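Local coordinates for dihydroorotase (Agrobacterium tumefaciens, PDB 2OGJ), which hydrolyses acetylated alpha-hydroxy acids, deacetylating acetyl-(R)-mandelate in vitro and acetyl glycolate less efficiently, with a pair of zinc ions in a TIM-barrel amidohydrolase fold, at residues G116-Y120 / I121-S125; C232-K236 / S237-I241. All coordinates share one frame; numbering follows the deposited sequence.

In the fold
Contacts 1 and 2 are both local and lie in the helices and loops packed round the strands of one TIM barrel, on opposite sides of the chain's centre. Their own centres are 34 Å apart, and their nearest atoms about 21 Å from each other. Contact 1 comes first along the chain, at the end of helix 114-122 between strands 100-106 and 128-132. Contact 2 follows about a hundred residues later, in the loop that leaves strand 228-230 for helix 245-253, just after the zinc ligand His231. Contact 1 faces a second subunit, whereas contact 2 reaches a third, so both also belong to the assembly.

Contact 1: G116-Y120 / I121-S125; sequences GFREY and IIEPS
The Phe117 ring carries CB of Ile121 over one face, a CH-pi contact 4.1 Å from the ring centroid, while CG1 of Ile122 approaches its CE2 obliquely at 3.6 Å. With CG anti to its backbone N (chi1 -177°), the ring lies beside both isoleucines; Trp81 meets it edge-to-face, and Ile129 and Ala131 of strand 128-132 pack on it. A second flat group, the Arg118 guanidinium, receives OE2 of Glu123 at its edge, near its plane, in a salt bridge whose NE to OE2 hydrogen bond is weak and bent (3.3 Å, 131° at the hydrogen); guanidinium and carboxylate planes lie 38° apart. Glu119 turns to His82 and Arg90 of the second subunit, and Tyr120 stacks on its counterpart there.

Here the helix widens. Phe117 O accepts Ile121 N (2.8 Å) and Ile122 N (3.1 Å) from opposite faces of its carbonyl plane; the latter, like Glu123 N to Arg118 O (2.9 Å), spans i+5. A type I turn from Ile122 to Ser125 follows, closed by Ser125 N to Ile122 O; Ser125 OG adds a bond to Ile121 O (2.8 Å). The i+5 pair marks a pi-type turn near the C-terminal end of a beta-alpha-beta helix in the TIM barrel.

Contact 2: C232-K236 / S237-I241; sequences CFNGK and SGSSI
Ser239 and Lys236 make the tight end of this contact, where the carbonyl oxygen of Lys236 is gripped from the chain that follows it. Ser239 N donates to Lys236 O at 3.0 Å, and Ser239 OG reaches the same oxygen, also at 3.0 Å, from well above the carbonyl plane; both come from one face. A weak third bond arrives from Ser240 N. The serine's OG thus folds back over its own turn, close to CB of Lys236. A side chain at the backbone angles of Gly238 (phi 96°) would collide with the preceding carbonyl oxygen, which suits glycine here.

Farther along, a water bridges the two segments: it donates to Cys232 O and to Asn234 O (2.7 Å), and accepts from Ile241 N (2.9 Å). Past the water the packing is apolar. CD1 of Ile241 meets CE1 of Phe233 obliquely at 3.7 Å, and SG of Cys232 sits 3.6 Å above the centre of that ring. Helices 272-280 and 245-253 bury this end.

The partly exposed side has fewer contacts between the segments. There the Lys236 side chain, bent at chi2, leads outward and its NZ bonds to Asn365 OD1, while Ser237 packs on Leu161 of the third subunit. Lys236 to Ser239 form a type II beta turn, glycine at its third position, in the loop following strand 228-230 and the zinc ligand His231.

Contact 1: G116-Y120 / I121-S125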
loop_
_atom_site.group_PDB
_atom_site.type_symbol
_atom_site.label_atom_id
_atom_site.label_comp_id
_atom_site.label_asym_id
_atom_site.label_seq_id
_atom_site.Cartn_x
_atom_site.Cartn_y
_atom_site.Cartn_z
ATOM N N GLY A 116 -0.391 -2.173 -30.645
ATOM C CA GLY A 116 -0.314 -3.588 -30.936
ATOM C C GLY A 116 -1.678 -4.080 -31.375
ATOM O O GLY A 116 -1.792 -4.864 -32.313
ATOM N N PHE A 117 -2.725 -3.618 -30.708
ATOM C CA PHE A 117 -4.070 -4.017 -31.058
ATOM C C PHE A 117 -4.380 -3.558 -32.479
ATOM O O PHE A 117 -4.911 -4.318 -33.278
ATOM C CB PHE A 117 -5.066 -3.389 -30.086
ATOM C CG PHE A 117 -6.500 -3.802 -30.318
ATOM C CD1 PHE A 117 -6.940 -5.066 -29.951
ATOM C CD2 PHE A 117 -7.411 -2.922 -30.886
ATOM C CE1 PHE A 117 -8.258 -5.454 -30.144
ATOM C CE2 PHE A 117 -8.752 -3.314 -31.083
ATOM C CZ PHE A 117 -9.162 -4.577 -30.710
ATOM N N ARG A 118 -4.031 -2.321 -32.800
ATOM C CA ARG A 118 -4.300 -1.775 -34.127
ATOM C C ARG A 118 -3.651 -2.572 -35.256
ATOM O O ARG A 118 -4.289 -2.896 -36.257
ATOM C CB ARG A 118 -3.816 -0.321 -34.194
ATOM C CG ARG A 118 -4.227 0.418 -35.473
ATOM C CD ARG A 118 -3.524 1.754 -35.645
ATOM N NE ARG A 118 -2.079 1.575 -35.649
ATOM C CZ ARG A 118 -1.256 2.170 -34.789
ATOM N NH1 ARG A 118 -1.740 2.990 -33.861
ATOM N NH2 ARG A 118 0.044 1.929 -34.840
ATOM N N GLU A 119 -2.373 -2.886 -35.074
ATOM C CA GLU A 119 -1.618 -3.601 -36.085
ATOM C C GLU A 119 -1.966 -5.066 -36.234
ATOM O O GLU A 119 -2.062 -5.548 -37.353
ATOM C CB GLU A 119 -0.121 -3.472 -35.817
ATOM C CG GLU A 119 0.738 -3.906 -36.991
ATOM C CD GLU A 119 2.222 -3.925 -36.671
ATOM O OE1 GLU A 119 2.780 -2.867 -36.277
ATOM O OE2 GLU A 119 2.832 -5.008 -36.823
ATOM N N TYR A 120 -2.144 -5.781 -35.123
ATOM C CA TYR A 120 -2.470 -7.211 -35.193
ATOM C C TYR A 120 -3.939 -7.535 -35.314
ATOM O O TYR A 120 -4.292 -8.509 -35.966
ATOM C CB TYR A 120 -1.949 -7.984 -33.982
ATOM C CG TYR A 120 -0.475 -7.906 -33.771
ATOM C CD1 TYR A 120 0.413 -8.202 -34.808
ATOM C CD2 TYR A 120 0.044 -7.532 -32.532
ATOM C CE1 TYR A 120 1.785 -8.124 -34.621
ATOM C CE2 TYR A 120 1.418 -7.448 -32.329
ATOM C CZ TYR A 120 2.285 -7.744 -33.382
ATOM O OH TYR A 120 3.648 -7.647 -33.201
ATOM N N ILE A 121 -4.801 -6.746 -34.685
ATOM C CA ILE A 121 -6.230 -7.047 -34.744
ATOM C C ILE A 121 -7.072 -6.193 -35.689
ATOM O O ILE A 121 -7.796 -6.727 -36.521
ATOM C CB ILE A 121 -6.865 -6.987 -33.338
ATOM C CG1 ILE A 121 -6.027 -7.816 -32.365
ATOM C CG2 ILE A 121 -8.294 -7.500 -33.389
ATOM C CD1 ILE A 121 -5.801 -9.257 -32.806
ATOM N N ILE A 122 -6.979 -4.875 -35.564
ATOM C CA ILE A 122 -7.775 -3.990 -36.404
ATOM C C ILE A 122 -7.460 -4.018 -37.885
ATOM O O ILE A 122 -8.286 -4.450 -38.674
ATOM C CB ILE A 122 -7.682 -2.510 -35.941
ATOM C CG1 ILE A 122 -8.206 -2.353 -34.512
ATOM C CG2 ILE A 122 -8.527 -1.639 -36.838
ATOM C CD1 ILE A 122 -8.057 -0.956 -33.980
ATOM N N GLU A 123 -6.275 -3.559 -38.263
ATOM C CA GLU A 123 -5.890 -3.474 -39.676
ATOM C C GLU A 123 -6.065 -4.725 -40.539
ATOM O O GLU A 123 -6.592 -4.643 -41.651
ATOM C CB GLU A 123 -4.455 -2.943 -39.778
ATOM C CG GLU A 123 -4.310 -1.516 -39.201
ATOM C CD GLU A 123 -2.862 -1.105 -38.885
ATOM O OE1 GLU A 123 -1.959 -1.969 -38.920
ATOM O OE2 GLU A 123 -2.623 0.086 -38.579
ATOM N N PRO A 124 -5.643 -5.898 -40.041
ATOM C CA PRO A 124 -5.800 -7.110 -40.845
ATOM C C PRO A 124 -7.192 -7.752 -40.870
ATOM O O PRO A 124 -7.421 -8.663 -41.662
ATOM C CB PRO A 124 -4.750 -8.051 -40.249
ATOM C CG PRO A 124 -4.760 -7.688 -38.815
ATOM C CD PRO A 124 -4.788 -6.168 -38.870
ATOM N N SER A 125 -8.118 -7.294 -40.033
ATOM C CA SER A 125 -9.456 -7.896 -39.986
ATOM C C SER A 125 -10.411 -7.450 -41.088
ATOM O O SER A 125 -10.347 -6.300 -41.543
ATOM C CB SER A 125 -10.119 -7.613 -38.636
ATOM O OG SER A 125 -9.633 -8.467 -37.616
#

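Contact 2: C232-K236 / S237-I241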
loop_
_atom_site.group_PDB
_atom_site.type_symbol
_atom_site.label_atom_id
_atom_site.label_comp_id
_atom_site.label_asym_id
_atom_site.label_seq_id
_atom_site.Cartn_x
_atom_site.Cartn_y
_atom_site.Cartn_z
ATOM N N CYS A 232 -25.747 -4.311 -17.454
ATOM C CA CYS A 232 -26.969 -3.676 -16.951
ATOM C C CYS A 232 -27.946 -4.597 -16.233
ATOM O O CYS A 232 -28.596 -4.184 -15.267
ATOM C CB CYS A 232 -27.707 -2.983 -18.100
ATOM S SG CYS A 232 -28.381 -4.138 -19.284
ATOM N N PHE A 233 -28.051 -5.842 -16.701
ATOM C CA PHE A 233 -28.986 -6.802 -16.114
ATOM C C PHE A 233 -28.362 -7.984 -15.407
ATOM O O PHE A 233 -28.882 -9.104 -15.478
ATOM C CB PHE A 233 -29.962 -7.307 -17.185
ATOM C CG PHE A 233 -30.854 -6.236 -17.728
ATOM C CD1 PHE A 233 -31.167 -5.125 -16.954
ATOM C CD2 PHE A 233 -31.395 -6.340 -19.003
ATOM C CE1 PHE A 233 -31.999 -4.136 -17.439
ATOM C CE2 PHE A 233 -32.242 -5.343 -19.503
ATOM C CZ PHE A 233 -32.540 -4.241 -18.716
ATOM N N ASN A 234 -27.253 -7.742 -14.718
ATOM C CA ASN A 234 -26.603 -8.819 -14.002
ATOM C C ASN A 234 -27.494 -9.139 -12.824
ATOM O O ASN A 234 -28.199 -8.274 -12.311
ATOM C CB ASN A 234 -25.216 -8.403 -13.499
ATOM C CG ASN A 234 -25.284 -7.484 -12.294
ATOM O OD1 ASN A 234 -25.392 -6.266 -12.434
ATOM N ND2 ASN A 234 -25.238 -8.070 -11.100
ATOM N N GLY A 235 -27.463 -10.396 -12.409
ATOM C CA GLY A 235 -28.266 -10.838 -11.286
ATOM C C GLY A 235 -27.400 -11.248 -10.108
ATOM O O GLY A 235 -27.627 -12.285 -9.480
ATOM N N LYS A 236 -26.387 -10.439 -9.820
ATOM C CA LYS A 236 -25.501 -10.719 -8.702
ATOM C C LYS A 236 -25.802 -9.809 -7.496
ATOM O O LYS A 236 -26.097 -8.616 -7.658
ATOM C CB LYS A 236 -24.050 -10.540 -9.138
ATOM C CG LYS A 236 -23.622 -11.487 -10.235
ATOM C CD LYS A 236 -23.761 -12.952 -9.839
ATOM C CE LYS A 236 -23.217 -13.877 -10.925
ATOM N NZ LYS A 236 -23.350 -15.315 -10.580
ATOM N N SER A 237 -25.722 -10.388 -6.295
ATOM C CA SER A 237 -25.969 -9.663 -5.051
ATOM C C SER A 237 -25.060 -8.437 -4.922
ATOM O O SER A 237 -23.838 -8.552 -4.990
ATOM C CB SER A 237 -25.739 -10.585 -3.841
ATOM O OG SER A 237 -26.664 -11.666 -3.776
ATOM N N GLY A 238 -25.660 -7.269 -4.728
ATOM C CA GLY A 238 -24.874 -6.062 -4.590
ATOM C C GLY A 238 -24.721 -5.292 -5.889
ATOM O O GLY A 238 -24.109 -4.216 -5.925
ATOM N N SER A 239 -25.285 -5.828 -6.969
ATOM C CA SER A 239 -25.181 -5.164 -8.269
ATOM C C SER A 239 -26.446 -5.289 -9.104
ATOM O O SER A 239 -26.611 -4.589 -10.089
ATOM C CB SER A 239 -23.968 -5.713 -9.048
ATOM O OG SER A 239 -23.717 -7.088 -8.753
ATOM N N SER A 240 -27.344 -6.173 -8.692
ATOM C CA SER A 240 -28.597 -6.404 -9.410
ATOM C C SER A 240 -29.603 -5.270 -9.245
ATOM O O SER A 240 -29.853 -4.816 -8.134
ATOM C CB SER A 240 -29.232 -7.712 -8.936
ATOM O OG SER A 240 -30.578 -7.794 -9.359
ATOM N N ILE A 241 -30.188 -4.815 -10.346
ATOM C CA ILE A 241 -31.167 -3.742 -10.268
ATOM C C ILE A 241 -32.512 -4.236 -9.746
ATOM O O ILE A 241 -33.440 -3.449 -9.587
ATOM C CB ILE A 241 -31.411 -3.088 -11.646
ATOM C CG1 ILE A 241 -32.085 -4.095 -12.597
ATOM C CG2 ILE A 241 -30.091 -2.578 -12.198
ATOM C CD1 ILE A 241 -32.626 -3.493 -13.880
HETATM O O HOH W 1 -29.161 -5.763 -12.856
#